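Local coordinates for protein Beta/alpha-amylase (Paenibacillus polymyxa, PDB 3VOC) that hydrolyses alpha-1,4-glucosidic linkages of starch-type polysaccharides, this chain being the family 14 beta-amylase domain that removes maltose from non-reducing ends, at residues 44-49 with 58-63; 62-67 with 72-77; 118-123 with 168-173; 263-268 with 274-279. One frame throughout, in Å; residues are numbered along the deposited sequence.

Contact 1. Residues 44-49 with 58-63; sequences WGYVES and SYYKTY. With CA (calcium ion), chain B.
Tyr-46 and Val-47, on the short helix 44-47 that follows the second strand of the TIM barrel, pack against Tyr-59 and Tyr-60 at the start of helix 58-69. The Tyr-46 and Tyr-59 rings make an offset T-shaped (edge-to-face) pair: the CE2 edge of Tyr-46 turns toward the face of Tyr-59, with the planes at 82°. CD2 of Tyr-46 also comes within 3.4 Å of OH of Tyr-60, the two side chains crossing at about a right angle. Val-47 sets CG1 anti to its carbonyl carbon (chi1 -56°), which carries this methyl to the edge of the Tyr-60 ring, 3.5 Å from CD2.

The second shell fixes both tyrosines of the longer helix. CD2 of Tyr-59 lies over the centre of one face of the Tyr-60 ring, while its OH bonds to the backbone N of Ile-17 and that of Tyr-60 to the backbone N of Trp-43. A phenylalanine in place of Tyr-60 would probably keep the packing on Val-47 but leave the Trp-43 amide without its mate.

Farther out, the turn leaving helix 44-47 enters the calcium site. Trp-44 NE1, in its ring plane, donates a straight bond of 2.7 Å to Glu-48 OE1, which it meets from above the carboxylate plane. Asp-52, Asn-53, Gln-132 and Glu-135 share the metal with Glu-48, whose OE2 binds calcium at 2.4 Å, while a water also on the metal donates to Glu-48 OE1 over 2.6 Å.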
loop_
_atom_site.group_PDB
_atom_site.type_symbol
_atom_site.label_atom_id
_atom_site.label_comp_id
_atom_site.label_asym_id
_atom_site.label_seq_id
_atom_site.Cartn_x
_atom_site.Cartn_y
_atom_site.Cartn_z
ATOM N N TRP A 44 -4.488 6.791 -11.425
ATOM C CA TRP A 44 -5.890 6.863 -11.827
ATOM C C TRP A 44 -6.258 8.250 -12.372
ATOM O O TRP A 44 -6.957 8.372 -13.399
ATOM C CB TRP A 44 -6.798 6.494 -10.650
ATOM C CG TRP A 44 -8.192 6.071 -11.068
ATOM C CD1 TRP A 44 -8.656 5.850 -12.364
ATOM C CD2 TRP A 44 -9.286 5.771 -10.197
ATOM N NE1 TRP A 44 -9.968 5.453 -12.322
ATOM C CE2 TRP A 44 -10.379 5.393 -11.011
ATOM C CE3 TRP A 44 -9.448 5.783 -8.793
ATOM C CZ2 TRP A 44 -11.621 5.043 -10.473
ATOM C CZ3 TRP A 44 -10.664 5.418 -8.264
ATOM C CH2 TRP A 44 -11.747 5.055 -9.103
ATOM N N GLY A 45 -5.757 9.285 -11.689
ATOM C CA GLY A 45 -6.020 10.685 -12.037
ATOM C C GLY A 45 -5.500 11.074 -13.415
ATOM O O GLY A 45 -5.988 12.030 -14.004
ATOM N N TYR A 46 -4.504 10.334 -13.912
ATOM C CA TYR A 46 -3.951 10.546 -15.246
ATOM C C TYR A 46 -4.742 9.838 -16.334
ATOM O O TYR A 46 -4.749 10.295 -17.481
ATOM C CB TYR A 46 -2.518 10.014 -15.341
ATOM C CG TYR A 46 -1.420 10.913 -14.815
ATOM C CD1 TYR A 46 -1.697 12.006 -14.005
ATOM C CD2 TYR A 46 -0.073 10.628 -15.101
ATOM C CE1 TYR A 46 -0.667 12.824 -13.498
ATOM C CE2 TYR A 46 0.961 11.440 -14.609
ATOM C CZ TYR A 46 0.657 12.526 -13.808
ATOM O OH TYR A 46 1.662 13.322 -13.300
ATOM N N VAL A 47 -5.343 8.696 -16.007
ATOM C CA VAL A 47 -5.822 7.804 -17.059
ATOM C C VAL A 47 -7.341 7.735 -17.205
ATOM O O VAL A 47 -7.827 7.214 -18.192
ATOM C CB VAL A 47 -5.245 6.358 -16.926
ATOM C CG1 VAL A 47 -3.716 6.384 -16.897
ATOM C CG2 VAL A 47 -5.796 5.647 -15.663
ATOM N N GLU A 48 -8.079 8.233 -16.222
ATOM C CA GLU A 48 -9.539 8.296 -16.326
ATOM C C GLU A 48 -10.022 9.656 -15.796
ATOM O O GLU A 48 -10.970 9.728 -15.022
ATOM C CB GLU A 48 -10.184 7.115 -15.576
ATOM C CG GLU A 48 -11.639 6.801 -15.971
ATOM C CD GLU A 48 -12.256 5.651 -15.176
ATOM O OE1 GLU A 48 -11.514 4.882 -14.504
ATOM O OE2 GLU A 48 -13.500 5.499 -15.219
ATOM N N SER A 49 -9.365 10.731 -16.228
ATOM C CA SER A 49 -9.600 12.057 -15.656
ATOM C C SER A 49 -10.816 12.759 -16.251
ATOM O O SER A 49 -11.491 13.526 -15.565
ATOM C CB SER A 49 -8.375 12.971 -15.824
ATOM O OG SER A 49 -8.143 13.271 -17.198
ATOM N N SER A 58 -2.389 7.269 -23.247
ATOM C CA SER A 58 -1.302 7.583 -24.203
ATOM C C SER A 58 0.045 7.856 -23.518
ATOM O O SER A 58 1.079 7.367 -23.953
ATOM C CB SER A 58 -1.673 8.738 -25.151
ATOM O OG SER A 58 -1.961 9.927 -24.431
ATOM N N TYR A 59 0.028 8.612 -22.431
ATOM C CA TYR A 59 1.266 8.845 -21.677
ATOM C C TYR A 59 1.917 7.537 -21.182
ATOM O O TYR A 59 3.140 7.376 -21.245
ATOM C CB TYR A 59 1.016 9.812 -20.525
ATOM C CG TYR A 59 2.153 9.897 -19.525
ATOM C CD1 TYR A 59 3.275 10.680 -19.784
ATOM C CD2 TYR A 59 2.088 9.213 -18.303
ATOM C CE1 TYR A 59 4.324 10.769 -18.859
ATOM C CE2 TYR A 59 3.120 9.312 -17.365
ATOM C CZ TYR A 59 4.233 10.091 -17.651
ATOM O OH TYR A 59 5.260 10.185 -16.733
ATOM N N TYR A 60 1.113 6.606 -20.686
ATOM C CA TYR A 60 1.679 5.357 -20.191
ATOM C C TYR A 60 2.101 4.398 -21.291
ATOM O O TYR A 60 2.995 3.588 -21.091
ATOM C CB TYR A 60 0.766 4.689 -19.159
ATOM C CG TYR A 60 0.819 5.423 -17.852
ATOM C CD1 TYR A 60 1.979 5.392 -17.072
ATOM C CD2 TYR A 60 -0.278 6.192 -17.398
ATOM C CE1 TYR A 60 2.050 6.085 -15.867
ATOM C CE2 TYR A 60 -0.219 6.890 -16.166
ATOM C CZ TYR A 60 0.952 6.827 -15.419
ATOM O OH TYR A 60 1.066 7.494 -14.218
ATOM N N LYS A 61 1.481 4.503 -22.460
ATOM C CA LYS A 61 1.960 3.743 -23.616
ATOM C C LYS A 61 3.338 4.285 -24.022
ATOM O O LYS A 61 4.263 3.518 -24.274
ATOM C CB LYS A 61 0.955 3.794 -24.770
ATOM C CG LYS A 61 -0.193 2.796 -24.619
ATOM C CD LYS A 61 -1.346 3.110 -25.557
ATOM C CE LYS A 61 -2.439 2.014 -25.484
ATOM N NZ LYS A 61 -3.785 2.527 -25.970
ATOM N N THR A 62 3.490 5.608 -24.022
ATOM C CA THR A 62 4.804 6.218 -24.276
ATOM C C THR A 62 5.849 5.772 -23.246
ATOM O O THR A 62 6.987 5.426 -23.598
ATOM C CB THR A 62 4.711 7.753 -24.292
ATOM O OG1 THR A 62 3.735 8.156 -25.264
ATOM C CG2 THR A 62 6.060 8.377 -24.645
ATOM N N TYR A 63 5.462 5.838 -21.974
ATOM C CA TYR A 63 6.315 5.410 -20.877
ATOM C C TYR A 63 6.726 3.954 -21.081
ATOM O O TYR A 63 7.922 3.634 -21.077
ATOM C CB TYR A 63 5.533 5.580 -19.579
ATOM C CG TYR A 63 6.308 5.478 -18.293
ATOM C CD1 TYR A 63 6.255 6.513 -17.359
ATOM C CD2 TYR A 63 7.067 4.336 -17.979
ATOM C CE1 TYR A 63 6.938 6.422 -16.142
ATOM C CE2 TYR A 63 7.765 4.242 -16.758
ATOM C CZ TYR A 63 7.684 5.285 -15.845
ATOM O OH TYR A 63 8.338 5.209 -14.622
HETATM CA CA CA B . -15.032 3.906 -14.408
HETATM O O HOH W 1 -13.011 2.843 -13.894
#

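Contact 2. Residues 62-67 with 72-77; sequences TYANAV and LKWVPI
Tyr-63, Ala-64 and Val-67 of helix 58-69 meet Leu-72 and Trp-74 in a buried helix-on-strand contact, where the helix of one beta-alpha unit of the TIM barrel turns back into the third strand. Helix 62-67 and strand 73-77 run nearly antiparallel, at 147°, their axes approaching to 8.3 Å. The indole of Trp-74 lies flat between Ala-64 and Pro-76. Ala-64 CB sits over one face in a CH-pi contact, 4.0 Å from the centroid of the six-membered ring, and Pro-76 CB lies against the opposite face. The Tyr-63 ring comes in at a slant, CE2 lying 3.6 Å from Trp-74 NE1, whose own hydrogen bond goes to Thr-40 OG1 on the neighbouring strand. A leucine in place of Trp-74 would probably open a gap beneath Ala-64 and leave the Thr-40 hydroxyl without this partner.

Val-67 closes the end of the contact nearest the turn. With CG1 anti to the backbone N (chi1 169°), that methyl drops toward the strand, 3.7 Å from Leu-72 CB and 3.2 Å from Lys-73 O, while CG2 faces CD1 of the indole. Leu-72 in turn reaches Leu-27 and Lys-31 of helix 20-32, joining the contact to the adjacent helix of the barrel wall. The chain reversal itself is tied by Leu-72 N, which donates to Val-67 O over 3.1 Å.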
loop_
_atom_site.group_PDB
_atom_site.type_symbol
_atom_site.label_atom_id
_atom_site.label_comp_id
_atom_site.label_asym_id
_atom_site.label_seq_id
_atom_site.Cartn_x
_atom_site.Cartn_y
_atom_site.Cartn_z
ATOM N N THR A 62 3.490 5.608 -24.022
ATOM C CA THR A 62 4.804 6.218 -24.276
ATOM C C THR A 62 5.849 5.772 -23.246
ATOM O O THR A 62 6.987 5.426 -23.598
ATOM C CB THR A 62 4.711 7.753 -24.292
ATOM O OG1 THR A 62 3.735 8.156 -25.264
ATOM C CG2 THR A 62 6.060 8.377 -24.645
ATOM N N TYR A 63 5.462 5.838 -21.974
ATOM C CA TYR A 63 6.315 5.410 -20.877
ATOM C C TYR A 63 6.726 3.954 -21.081
ATOM O O TYR A 63 7.922 3.634 -21.077
ATOM C CB TYR A 63 5.533 5.580 -19.579
ATOM C CG TYR A 63 6.308 5.478 -18.293
ATOM C CD1 TYR A 63 6.255 6.513 -17.359
ATOM C CD2 TYR A 63 7.067 4.336 -17.979
ATOM C CE1 TYR A 63 6.938 6.422 -16.142
ATOM C CE2 TYR A 63 7.765 4.242 -16.758
ATOM C CZ TYR A 63 7.684 5.285 -15.845
ATOM O OH TYR A 63 8.338 5.209 -14.622
ATOM N N ALA A 64 5.740 3.082 -21.295
ATOM C CA ALA A 64 6.014 1.667 -21.493
ATOM C C ALA A 64 6.895 1.421 -22.716
ATOM O O ALA A 64 7.794 0.569 -22.674
ATOM C CB ALA A 64 4.711 0.843 -21.573
ATOM N N ASN A 65 6.639 2.165 -23.794
ATOM C CA ASN A 65 7.487 2.095 -24.998
ATOM C C ASN A 65 8.954 2.414 -24.710
ATOM O O ASN A 65 9.840 1.729 -25.205
ATOM C CB ASN A 65 6.981 3.051 -26.079
ATOM C CG ASN A 65 5.744 2.538 -26.781
ATOM O OD1 ASN A 65 5.358 1.386 -26.609
ATOM N ND2 ASN A 65 5.096 3.407 -27.569
ATOM N N ALA A 66 9.203 3.470 -23.931
ATOM C CA ALA A 66 10.574 3.849 -23.547
ATOM C C ALA A 66 11.251 2.725 -22.737
ATOM O O ALA A 66 12.413 2.344 -22.998
ATOM C CB ALA A 66 10.582 5.178 -22.768
ATOM N N VAL A 67 10.510 2.179 -21.779
ATOM C CA VAL A 67 11.022 1.091 -20.929
ATOM C C VAL A 67 11.369 -0.136 -21.800
ATOM O O VAL A 67 12.465 -0.693 -21.689
ATOM C CB VAL A 67 10.044 0.756 -19.761
ATOM C CG1 VAL A 67 10.437 -0.555 -19.038
ATOM C CG2 VAL A 67 9.986 1.916 -18.764
ATOM N N LEU A 72 14.239 -3.128 -20.806
ATOM C CA LEU A 72 13.753 -3.410 -19.464
ATOM C C LEU A 72 12.332 -3.978 -19.451
ATOM O O LEU A 72 11.557 -3.754 -20.388
ATOM C CB LEU A 72 13.777 -2.136 -18.619
ATOM C CG LEU A 72 15.183 -1.595 -18.363
ATOM C CD1 LEU A 72 15.171 -0.094 -18.059
ATOM C CD2 LEU A 72 15.840 -2.399 -17.239
ATOM N N LYS A 73 12.008 -4.712 -18.388
ATOM C CA LYS A 73 10.621 -5.058 -18.085
ATOM C C LYS A 73 9.896 -3.882 -17.445
ATOM O O LYS A 73 10.528 -2.964 -16.902
ATOM C CB LYS A 73 10.529 -6.269 -17.145
ATOM C CG LYS A 73 11.122 -7.550 -17.691
ATOM C CD LYS A 73 10.847 -7.744 -19.158
ATOM C CE LYS A 73 11.476 -9.050 -19.647
ATOM N NZ LYS A 73 10.716 -10.187 -19.086
ATOM N N TRP A 74 8.564 -3.920 -17.522
ATOM C CA TRP A 74 7.713 -2.870 -16.941
ATOM C C TRP A 74 6.729 -3.436 -15.926
ATOM O O TRP A 74 5.962 -4.330 -16.247
ATOM C CB TRP A 74 6.928 -2.141 -18.032
ATOM C CG TRP A 74 6.261 -0.855 -17.546
ATOM C CD1 TRP A 74 6.851 0.163 -16.826
ATOM C CD2 TRP A 74 4.898 -0.449 -17.763
ATOM N NE1 TRP A 74 5.936 1.167 -16.584
ATOM C CE2 TRP A 74 4.736 0.822 -17.153
ATOM C CE3 TRP A 74 3.801 -1.031 -18.421
ATOM C CZ2 TRP A 74 3.512 1.517 -17.171
ATOM C CZ3 TRP A 74 2.582 -0.332 -18.445
ATOM C CH2 TRP A 74 2.448 0.918 -17.819
ATOM N N VAL A 75 6.749 -2.910 -14.704
ATOM C CA VAL A 75 5.822 -3.377 -13.670
ATOM C C VAL A 75 4.894 -2.239 -13.292
ATOM O O VAL A 75 5.277 -1.334 -12.539
ATOM C CB VAL A 75 6.543 -3.942 -12.429
ATOM C CG1 VAL A 75 5.519 -4.326 -11.322
ATOM C CG2 VAL A 75 7.407 -5.150 -12.825
ATOM N N PRO A 76 3.670 -2.258 -13.836
ATOM C CA PRO A 76 2.728 -1.188 -13.547
ATOM C C PRO A 76 2.076 -1.373 -12.171
ATOM O O PRO A 76 1.780 -2.503 -11.773
ATOM C CB PRO A 76 1.690 -1.350 -14.654
ATOM C CG PRO A 76 1.659 -2.842 -14.876
ATOM C CD PRO A 76 3.097 -3.277 -14.735
ATOM N N ILE A 77 1.918 -0.266 -11.449
ATOM C CA ILE A 77 1.115 -0.228 -10.244
ATOM C C ILE A 77 -0.158 0.494 -10.675
ATOM O O ILE A 77 -0.096 1.634 -11.118
ATOM C CB ILE A 77 1.796 0.581 -9.105
ATOM C CG1 ILE A 77 3.217 0.036 -8.828
ATOM C CG2 ILE A 77 0.906 0.559 -7.836
ATOM C CD1 ILE A 77 4.193 1.055 -8.128
#

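Contact 3. Residues 118-123 with 168-173; sequences NSEALS and SYYPAA
Tyr-170 lays its ring against Asn-118 and Glu-120, and its course from CB outward traces the contact. Because CG stands anti to the backbone N (chi1 -161°), the ring runs out from its own loop toward residues 118-120. CB of Tyr-170 is already 4.1 Å from the amide nitrogen ND2 of Asn-118. From CG on, ND2 remains close to every ring carbon, since it stands 3.2 Å above the plane over the ring centre. The amide itself is tipped, its plane 64° from that of the ring. On the CD1 side Glu-120 joins in, its OE1 3.2 Å from CD1 of Tyr-170. Farther along, CE1 of the tyrosine meets Glu-120 CG at 3.6 Å, the two side chains sliding past each other in opposite directions with carboxylate and ring planes 25° apart. At the tip, OH of Tyr-170 bonds to Asn-86 ND2 and to a water, which accepts a bond from Ser-119 N.

The two partners of the ring are tied to each other within residues 118-120. Asn-118 OD1 accepts from Glu-120 N in an Asx turn, and Asn-118 ND2 donates to Glu-120 OE1 over 3.0 Å, meeting it on the anti side. A second water donates both to that OE1 and to Tyr-169 O, so the carboxylate oxygen is gripped twice. Such loop-to-loop packing belongs to the long connections after the third and fourth strands of the TIM barrel; Tyr-170 is about 5 Å from Asp-89 between side chains, and Glu-120 about 6 Å from His-81, both probable substrate-binding residues.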
loop_
_atom_site.group_PDB
_atom_site.type_symbol
_atom_site.label_atom_id
_atom_site.label_comp_id
_atom_site.label_asym_id
_atom_site.label_seq_id
_atom_site.Cartn_x
_atom_site.Cartn_y
_atom_site.Cartn_z
ATOM N N ASN A 118 -10.644 12.601 4.714
ATOM C CA ASN A 118 -9.489 12.262 3.873
ATOM C C ASN A 118 -9.982 11.580 2.594
ATOM O O ASN A 118 -10.877 10.740 2.644
ATOM C CB ASN A 118 -8.484 11.410 4.686
ATOM C CG ASN A 118 -7.296 10.893 3.849
ATOM O OD1 ASN A 118 -7.482 10.119 2.913
ATOM N ND2 ASN A 118 -6.071 11.282 4.232
ATOM N N SER A 119 -9.436 11.982 1.445
ATOM C CA SER A 119 -9.846 11.416 0.149
ATOM C C SER A 119 -8.641 10.874 -0.631
ATOM O O SER A 119 -8.599 10.961 -1.848
ATOM C CB SER A 119 -10.575 12.485 -0.672
ATOM O OG SER A 119 -9.686 13.562 -0.923
ATOM N N GLU A 120 -7.660 10.309 0.074
ATOM C CA GLU A 120 -6.467 9.727 -0.573
ATOM C C GLU A 120 -6.785 8.518 -1.445
ATOM O O GLU A 120 -6.059 8.218 -2.388
ATOM C CB GLU A 120 -5.447 9.307 0.477
ATOM C CG GLU A 120 -4.615 10.436 1.062
ATOM C CD GLU A 120 -3.527 9.872 1.945
ATOM O OE1 GLU A 120 -3.794 9.693 3.160
ATOM O OE2 GLU A 120 -2.441 9.545 1.420
ATOM N N ALA A 121 -7.855 7.805 -1.113
ATOM C CA ALA A 121 -8.334 6.693 -1.929
ATOM C C ALA A 121 -9.802 6.519 -1.605
ATOM O O ALA A 121 -10.267 7.000 -0.560
ATOM C CB ALA A 121 -7.550 5.413 -1.610
ATOM N N LEU A 122 -10.533 5.833 -2.487
ATOM C CA LEU A 122 -11.942 5.536 -2.222
ATOM C C LEU A 122 -12.064 4.595 -1.046
ATOM O O LEU A 122 -11.247 3.689 -0.895
ATOM C CB LEU A 122 -12.601 4.891 -3.444
ATOM C CG LEU A 122 -12.681 5.740 -4.712
ATOM C CD1 LEU A 122 -13.318 4.916 -5.821
ATOM C CD2 LEU A 122 -13.510 6.989 -4.426
ATOM N N SER A 123 -13.074 4.806 -0.206
ATOM C CA SER A 123 -13.326 3.874 0.886
ATOM C C SER A 123 -13.761 2.531 0.326
ATOM O O SER A 123 -14.590 2.499 -0.586
ATOM C CB SER A 123 -14.447 4.398 1.793
ATOM O OG SER A 123 -14.768 3.440 2.794
ATOM N N SER A 168 -4.335 6.816 8.038
ATOM C CA SER A 168 -4.320 7.036 9.479
ATOM C C SER A 168 -3.330 8.104 9.915
ATOM O O SER A 168 -3.491 8.681 10.987
ATOM C CB SER A 168 -4.004 5.721 10.189
ATOM O OG SER A 168 -2.782 5.192 9.699
ATOM N N TYR A 169 -2.301 8.336 9.105
ATOM C CA TYR A 169 -1.324 9.383 9.402
ATOM C C TYR A 169 -1.211 10.335 8.204
ATOM O O TYR A 169 -0.893 9.919 7.084
ATOM C CB TYR A 169 0.030 8.779 9.842
ATOM C CG TYR A 169 0.833 8.112 8.727
ATOM C CD1 TYR A 169 0.591 6.784 8.335
ATOM C CD2 TYR A 169 1.837 8.822 8.067
ATOM C CE1 TYR A 169 1.342 6.195 7.292
ATOM C CE2 TYR A 169 2.582 8.253 7.054
ATOM C CZ TYR A 169 2.337 6.948 6.670
ATOM O OH TYR A 169 3.106 6.429 5.659
ATOM N N TYR A 170 -1.480 11.616 8.447
ATOM C CA TYR A 170 -1.695 12.560 7.349
ATOM C C TYR A 170 -1.348 13.967 7.825
ATOM O O TYR A 170 -2.054 14.524 8.684
ATOM C CB TYR A 170 -3.152 12.492 6.898
ATOM C CG TYR A 170 -3.456 13.045 5.516
ATOM C CD1 TYR A 170 -2.820 12.539 4.381
ATOM C CD2 TYR A 170 -4.435 14.034 5.344
ATOM C CE1 TYR A 170 -3.120 13.034 3.114
ATOM C CE2 TYR A 170 -4.738 14.541 4.074
ATOM C CZ TYR A 170 -4.083 14.031 2.968
ATOM O OH TYR A 170 -4.396 14.487 1.703
ATOM N N PRO A 171 -0.252 14.537 7.282
ATOM C CA PRO A 171 0.211 15.866 7.715
ATOM C C PRO A 171 -0.911 16.903 7.711
ATOM O O PRO A 171 -1.044 17.669 8.673
ATOM C CB PRO A 171 1.303 16.206 6.699
ATOM C CG PRO A 171 1.908 14.849 6.357
ATOM C CD PRO A 171 0.718 13.870 6.386
ATOM N N ALA A 172 -1.751 16.898 6.671
ATOM C CA ALA A 172 -2.802 17.903 6.560
ATOM C C ALA A 172 -3.886 17.766 7.615
ATOM O O ALA A 172 -4.629 18.720 7.856
ATOM C CB ALA A 172 -3.404 17.936 5.133
ATOM N N ALA A 173 -3.971 16.593 8.255
ATOM C CA ALA A 173 -4.872 16.375 9.384
ATOM C C ALA A 173 -4.229 16.735 10.729
ATOM O O ALA A 173 -4.835 16.526 11.775
ATOM C CB ALA A 173 -5.361 14.915 9.402
HETATM O O HOH W 2 -7.225 13.886 1.318
HETATM O O HOH W 3 -2.447 8.526 5.189
#

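Contact 4. Residues 263-268 with 274-279; sequences AAHKNF and VRIGAK
Ile-276 holds CG1 anti to its carbonyl carbon (chi1 -55°) and stretches on to CD1, while His-265 sets CG anti to its carbonyl carbon, beside the backbone N (chi1 -84°), which brings the ring over to the methyl. Ile-276 CD1 rests over the centre of one face of the His-265 ring, 3.9 Å from its centroid, a CH-pi contact close to the ring normal. The same methyl is 3.9 Å from Ala-264 CB and touches the edge of Phe-268 at CD2, 4.1 Å away. Its sister methyl CG2 also leans on Ala-264 CB. One isoleucine thus fits between three residues of the last turns of helix 240-268.

That helix packs outside the fifth strand of the TIM barrel, 275-279, running back along it at 153°. At its end Asn-267 N and ND2 reach Ala-263 O from opposite faces of the carbonyl plane. Farther along the strand Lys-279, probably a substrate-binding residue, forms a salt bridge with Glu-359, the probable proton acceptor.

The imidazole is anchored at both nitrogens, ND1 to Asp-269 OD2 and NE2 to Asp-316 O, which keeps its face turned to the methyl. Across the segments the contact is apolar, with the polar work done at the ring's rim; two acceptors there, one a carboxylate, would be consistent with a protonated histidine, and Arg-275 nearby is itself paired with Asp-316 and Asp-318, so its effect on the ring is probably small.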
loop_
_atom_site.group_PDB
_atom_site.type_symbol
_atom_site.label_atom_id
_atom_site.label_comp_id
_atom_site.label_asym_id
_atom_site.label_seq_id
_atom_site.Cartn_x
_atom_site.Cartn_y
_atom_site.Cartn_z
ATOM N N ALA A 263 -11.086 -8.841 -8.870
ATOM C CA ALA A 263 -11.211 -8.043 -10.077
ATOM C C ALA A 263 -9.920 -8.065 -10.894
ATOM O O ALA A 263 -9.967 -8.109 -12.120
ATOM C CB ALA A 263 -11.638 -6.591 -9.760
ATOM N N ALA A 264 -8.771 -8.027 -10.228
ATOM C CA ALA A 264 -7.499 -8.043 -10.960
ATOM C C ALA A 264 -7.309 -9.390 -11.643
ATOM O O ALA A 264 -6.936 -9.461 -12.828
ATOM C CB ALA A 264 -6.340 -7.742 -10.033
ATOM N N HIS A 265 -7.563 -10.463 -10.899
ATOM C CA HIS A 265 -7.440 -11.806 -11.458
ATOM C C HIS A 265 -8.356 -11.987 -12.651
ATOM O O HIS A 265 -7.954 -12.535 -13.673
ATOM C CB HIS A 265 -7.703 -12.881 -10.405
ATOM C CG HIS A 265 -6.501 -13.202 -9.577
ATOM N ND1 HIS A 265 -5.416 -13.894 -10.080
ATOM C CD2 HIS A 265 -6.212 -12.940 -8.280
ATOM C CE1 HIS A 265 -4.507 -14.030 -9.132
ATOM N NE2 HIS A 265 -4.962 -13.456 -8.032
ATOM N N LYS A 266 -9.580 -11.496 -12.523
ATOM C CA LYS A 266 -10.572 -11.676 -13.572
ATOM C C LYS A 266 -10.126 -11.005 -14.867
ATOM O O LYS A 266 -10.257 -11.583 -15.952
ATOM C CB LYS A 266 -11.924 -11.130 -13.125
ATOM C CG LYS A 266 -13.043 -11.303 -14.171
ATOM C CD LYS A 266 -14.338 -10.659 -13.692
ATOM C CE LYS A 266 -14.298 -9.152 -13.889
ATOM N NZ LYS A 266 -15.642 -8.517 -13.753
ATOM N N ASN A 267 -9.583 -9.798 -14.743
ATOM C CA ASN A 267 -9.145 -9.025 -15.896
ATOM C C ASN A 267 -7.755 -9.361 -16.427
ATOM O O ASN A 267 -7.471 -9.143 -17.605
ATOM C CB ASN A 267 -9.256 -7.537 -15.572
ATOM C CG ASN A 267 -10.708 -7.070 -15.534
ATOM O OD1 ASN A 267 -11.382 -7.087 -16.550
ATOM N ND2 ASN A 267 -11.197 -6.702 -14.356
ATOM N N PHE A 268 -6.885 -9.877 -15.569
ATOM C CA PHE A 268 -5.472 -10.017 -15.942
ATOM C C PHE A 268 -5.034 -11.435 -16.228
ATOM O O PHE A 268 -4.086 -11.633 -16.987
ATOM C CB PHE A 268 -4.531 -9.432 -14.870
ATOM C CG PHE A 268 -4.723 -7.962 -14.605
ATOM C CD1 PHE A 268 -5.208 -7.100 -15.604
ATOM C CD2 PHE A 268 -4.382 -7.428 -13.362
ATOM C CE1 PHE A 268 -5.386 -5.732 -15.355
ATOM C CE2 PHE A 268 -4.537 -6.056 -13.101
ATOM C CZ PHE A 268 -5.042 -5.207 -14.090
ATOM N N VAL A 274 0.230 -13.181 -15.079
ATOM C CA VAL A 274 1.408 -12.969 -14.236
ATOM C C VAL A 274 0.985 -12.866 -12.770
ATOM O O VAL A 274 -0.205 -12.737 -12.482
ATOM C CB VAL A 274 2.163 -11.683 -14.644
ATOM C CG1 VAL A 274 2.815 -11.840 -16.033
ATOM C CG2 VAL A 274 1.215 -10.456 -14.572
ATOM N N ARG A 275 1.947 -12.941 -11.850
ATOM C CA ARG A 275 1.672 -12.678 -10.420
ATOM C C ARG A 275 1.146 -11.254 -10.220
ATOM O O ARG A 275 1.631 -10.308 -10.852
ATOM C CB ARG A 275 2.941 -12.849 -9.561
ATOM C CG ARG A 275 3.545 -14.261 -9.523
ATOM C CD ARG A 275 2.506 -15.314 -9.153
ATOM N NE ARG A 275 1.926 -15.053 -7.838
ATOM C CZ ARG A 275 0.848 -15.662 -7.358
ATOM N NH1 ARG A 275 0.209 -16.569 -8.085
ATOM N NH2 ARG A 275 0.383 -15.349 -6.148
ATOM N N ILE A 276 0.163 -11.119 -9.333
ATOM C CA ILE A 276 -0.387 -9.825 -8.966
ATOM C C ILE A 276 -0.046 -9.613 -7.494
ATOM O O ILE A 276 -0.144 -10.546 -6.675
ATOM C CB ILE A 276 -1.924 -9.798 -9.174
ATOM C CG1 ILE A 276 -2.266 -10.183 -10.622
ATOM C CG2 ILE A 276 -2.524 -8.416 -8.807
ATOM C CD1 ILE A 276 -3.742 -10.552 -10.854
ATOM N N GLY A 277 0.364 -8.393 -7.159
ATOM C CA GLY A 277 0.722 -8.100 -5.787
ATOM C C GLY A 277 0.045 -6.872 -5.206
ATOM O O GLY A 277 -0.546 -6.052 -5.925
ATOM N N ALA A 278 0.160 -6.730 -3.894
ATOM C CA ALA A 278 -0.289 -5.528 -3.204
ATOM C C ALA A 278 0.651 -5.308 -2.022
ATOM O O ALA A 278 1.464 -6.182 -1.696
ATOM C CB ALA A 278 -1.748 -5.653 -2.740
ATOM N N LYS A 279 0.541 -4.144 -1.392
ATOM C CA LYS A 279 1.520 -3.717 -0.398
ATOM C C LYS A 279 0.919 -3.496 0.980
ATOM O O LYS A 279 -0.146 -2.880 1.126
ATOM C CB LYS A 279 2.216 -2.440 -0.867
ATOM C CG LYS A 279 2.696 -2.516 -2.333
ATOM C CD LYS A 279 3.444 -1.257 -2.824
ATOM C CE LYS A 279 3.947 -1.462 -4.270
ATOM N NZ LYS A 279 4.905 -0.395 -4.739
#

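Contacts 1 and 2 follow each other along the chain and share Thr-62 and Tyr-63 on helix 58-69; their centres are about 12 Å apart, and they touch where Tyr-60 meets Trp-74. Contact 4 comes last in sequence, yet it reaches the same eight-stranded barrel as contact 2, about 17 Å away between centres, and Ile-77 of one strand packs on Lys-279 of the other. Contact 3, between loops, has its centre about 23 Å or more from those of the others, but Leu-122 still touches Trp-44 of contact 1. Two contacts thus fasten helices to barrel strands, while contacts 1 and 3 lie beside the calcium site and the probable substrate-binding residues, respectively.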